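Long-range contact in protein (adenylosuccinate lyase) (Thermotoga maritima, PDB 1C3C), which catalyses the release of fumarate from adenylosuccinate and from SAICAR, two steps of de novo purine biosynthesis: residues 49-54 with 74-79. Numbering follows the deposited sequence.
Sequences NNAKID and EGIGSM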
loop_
_atom_site.group_PDB
_atom_site.type_symbol
_atom_site.label_atom_id
_atom_site.label_comp_id
_atom_site.label_asym_id
_atom_site.label_seq_id
_atom_site.Cartn_x
_atom_site.Cartn_y
_atom_site.Cartn_z
ATOM N N ASN A 49 23.492 -12.335 38.814
ATOM C CA ASN A 49 22.858 -12.882 40.021
ATOM C C ASN A 49 21.784 -11.951 40.540
ATOM O O ASN A 49 20.805 -12.429 41.132
ATOM C CB ASN A 49 23.919 -13.136 41.109
ATOM C CG ASN A 49 24.808 -14.335 40.826
ATOM O OD1 ASN A 49 24.365 -15.260 40.126
ATOM N ND2 ASN A 49 26.026 -14.354 41.331
ATOM N N ASN A 50 21.947 -10.639 40.418
ATOM C CA ASN A 50 21.130 -9.654 41.107
ATOM C C ASN A 50 20.027 -9.078 40.210
ATOM O O ASN A 50 18.995 -8.569 40.644
ATOM C CB ASN A 50 22.034 -8.490 41.560
ATOM C CG ASN A 50 22.885 -8.823 42.786
ATOM O OD1 ASN A 50 22.278 -9.348 43.706
ATOM N ND2 ASN A 50 24.162 -8.403 42.768
ATOM N N ALA A 51 20.255 -9.119 38.894
ATOM C CA ALA A 51 19.366 -8.387 37.997
ATOM C C ALA A 51 18.131 -9.246 37.713
ATOM O O ALA A 51 18.205 -10.282 37.049
ATOM C CB ALA A 51 20.052 -7.997 36.698
ATOM N N LYS A 52 17.016 -8.830 38.273
ATOM C CA LYS A 52 15.764 -9.556 38.093
ATOM C C LYS A 52 14.801 -8.735 37.236
ATOM O O LYS A 52 14.776 -7.506 37.329
ATOM C CB LYS A 52 15.085 -9.769 39.442
ATOM C CG LYS A 52 15.978 -10.266 40.569
ATOM C CD LYS A 52 16.528 -11.653 40.278
ATOM C CE LYS A 52 17.223 -12.224 41.513
ATOM N NZ LYS A 52 18.187 -13.291 41.090
ATOM N N ILE A 53 14.006 -9.426 36.420
ATOM C CA ILE A 53 13.008 -8.698 35.641
ATOM C C ILE A 53 11.796 -8.425 36.512
ATOM O O ILE A 53 11.156 -9.383 36.950
ATOM C CB ILE A 53 12.631 -9.507 34.373
ATOM C CG1 ILE A 53 13.894 -9.724 33.509
ATOM C CG2 ILE A 53 11.559 -8.768 33.592
ATOM C CD1 ILE A 53 14.637 -8.439 33.168
ATOM N N ASP A 54 11.505 -7.173 36.787
ATOM C CA ASP A 54 10.332 -6.758 37.551
ATOM C C ASP A 54 9.549 -5.742 36.717
ATOM O O ASP A 54 9.820 -4.539 36.711
ATOM C CB ASP A 54 10.790 -6.164 38.883
ATOM C CG ASP A 54 9.675 -5.721 39.804
ATOM O OD1 ASP A 54 8.495 -5.691 39.391
ATOM O OD2 ASP A 54 9.999 -5.377 40.969
ATOM N N GLU A 74 17.582 2.299 35.322
ATOM C CA GLU A 74 17.455 2.745 36.721
ATOM C C GLU A 74 16.941 1.636 37.637
ATOM O O GLU A 74 17.401 1.416 38.746
ATOM C CB GLU A 74 16.518 3.966 36.772
ATOM C CG GLU A 74 17.129 5.148 36.047
ATOM C CD GLU A 74 16.402 6.467 36.238
ATOM O OE1 GLU A 74 15.338 6.512 36.899
ATOM O OE2 GLU A 74 16.937 7.481 35.728
ATOM N N GLY A 75 15.957 0.874 37.160
ATOM C CA GLY A 75 15.375 -0.231 37.936
ATOM C C GLY A 75 16.409 -1.315 38.210
ATOM O O GLY A 75 16.524 -1.797 39.347
ATOM N N ILE A 76 17.147 -1.748 37.180
ATOM C CA ILE A 76 18.223 -2.708 37.397
ATOM C C ILE A 76 19.276 -2.093 38.329
ATOM O O ILE A 76 19.751 -2.774 39.245
ATOM C CB ILE A 76 18.886 -3.157 36.091
ATOM C CG1 ILE A 76 17.863 -3.887 35.178
ATOM C CG2 ILE A 76 20.061 -4.081 36.351
ATOM C CD1 ILE A 76 17.316 -5.210 35.689
ATOM N N GLY A 77 19.599 -0.830 38.124
ATOM C CA GLY A 77 20.600 -0.151 38.960
ATOM C C GLY A 77 20.264 -0.273 40.433
ATOM O O GLY A 77 21.183 -0.490 41.234
ATOM N N SER A 78 19.021 -0.254 40.824
ATOM C CA SER A 78 18.551 -0.339 42.186
ATOM C C SER A 78 18.734 -1.732 42.775
ATOM O O SER A 78 18.566 -1.926 43.989
ATOM C CB SER A 78 17.080 0.094 42.289
ATOM O OG SER A 78 16.195 -0.943 41.884
ATOM N N MET A 79 19.038 -2.735 41.966
ATOM C CA MET A 79 19.251 -4.094 42.406
ATOM C C MET A 79 20.720 -4.515 42.440
ATOM O O MET A 79 21.041 -5.581 42.979
ATOM C CB MET A 79 18.538 -5.055 41.433
ATOM C CG MET A 79 17.032 -4.856 41.277
ATOM S SD MET A 79 16.339 -5.984 39.935
ATOM C CE MET A 79 14.950 -4.942 39.516
#
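With CG of Met79 beside its own backbone N (chi1 -59°) and the chain extended beyond it (chi2 174°), the thioether is carried from helix 68-80 to the backbone of Lys52. There SD accepts a weak hydrogen bond from Lys52 N at 3.4 Å; the N-H...S angle of 162° shows a nearly straight approach. SD also lies 3.4 Å from Lys52 O, and CE comes equally close to that oxygen, both as plain contacts. At the root of the same side chain, Met79 CB sits 3.6 Å from Asn50 O, while Asn50 CB meets Met79 O at 3.4 Å, a reciprocal pairing of methylenes with carbonyls. One turn earlier, Ile76 straddles the methyl of Ala51: CG2 is 3.9 Å and CD1 4.0 Å from Ala51 CB. Leu23 of helix 15-35 and Phe58 of helix 55-65 extend this buried apolar patch. Lys52 bends at chi2 and sends NZ back to Asn49 O at 2.8 Å, tying down the end of helix 43-50. Asp54 then N-caps helix 55-65 through OD1 to Leu57 N. The contact thus packs a helix-to-helix linker against helix 68-80, within a helical cluster remote from the chain's centre in this fumarase/aspartase-superfamily lyase.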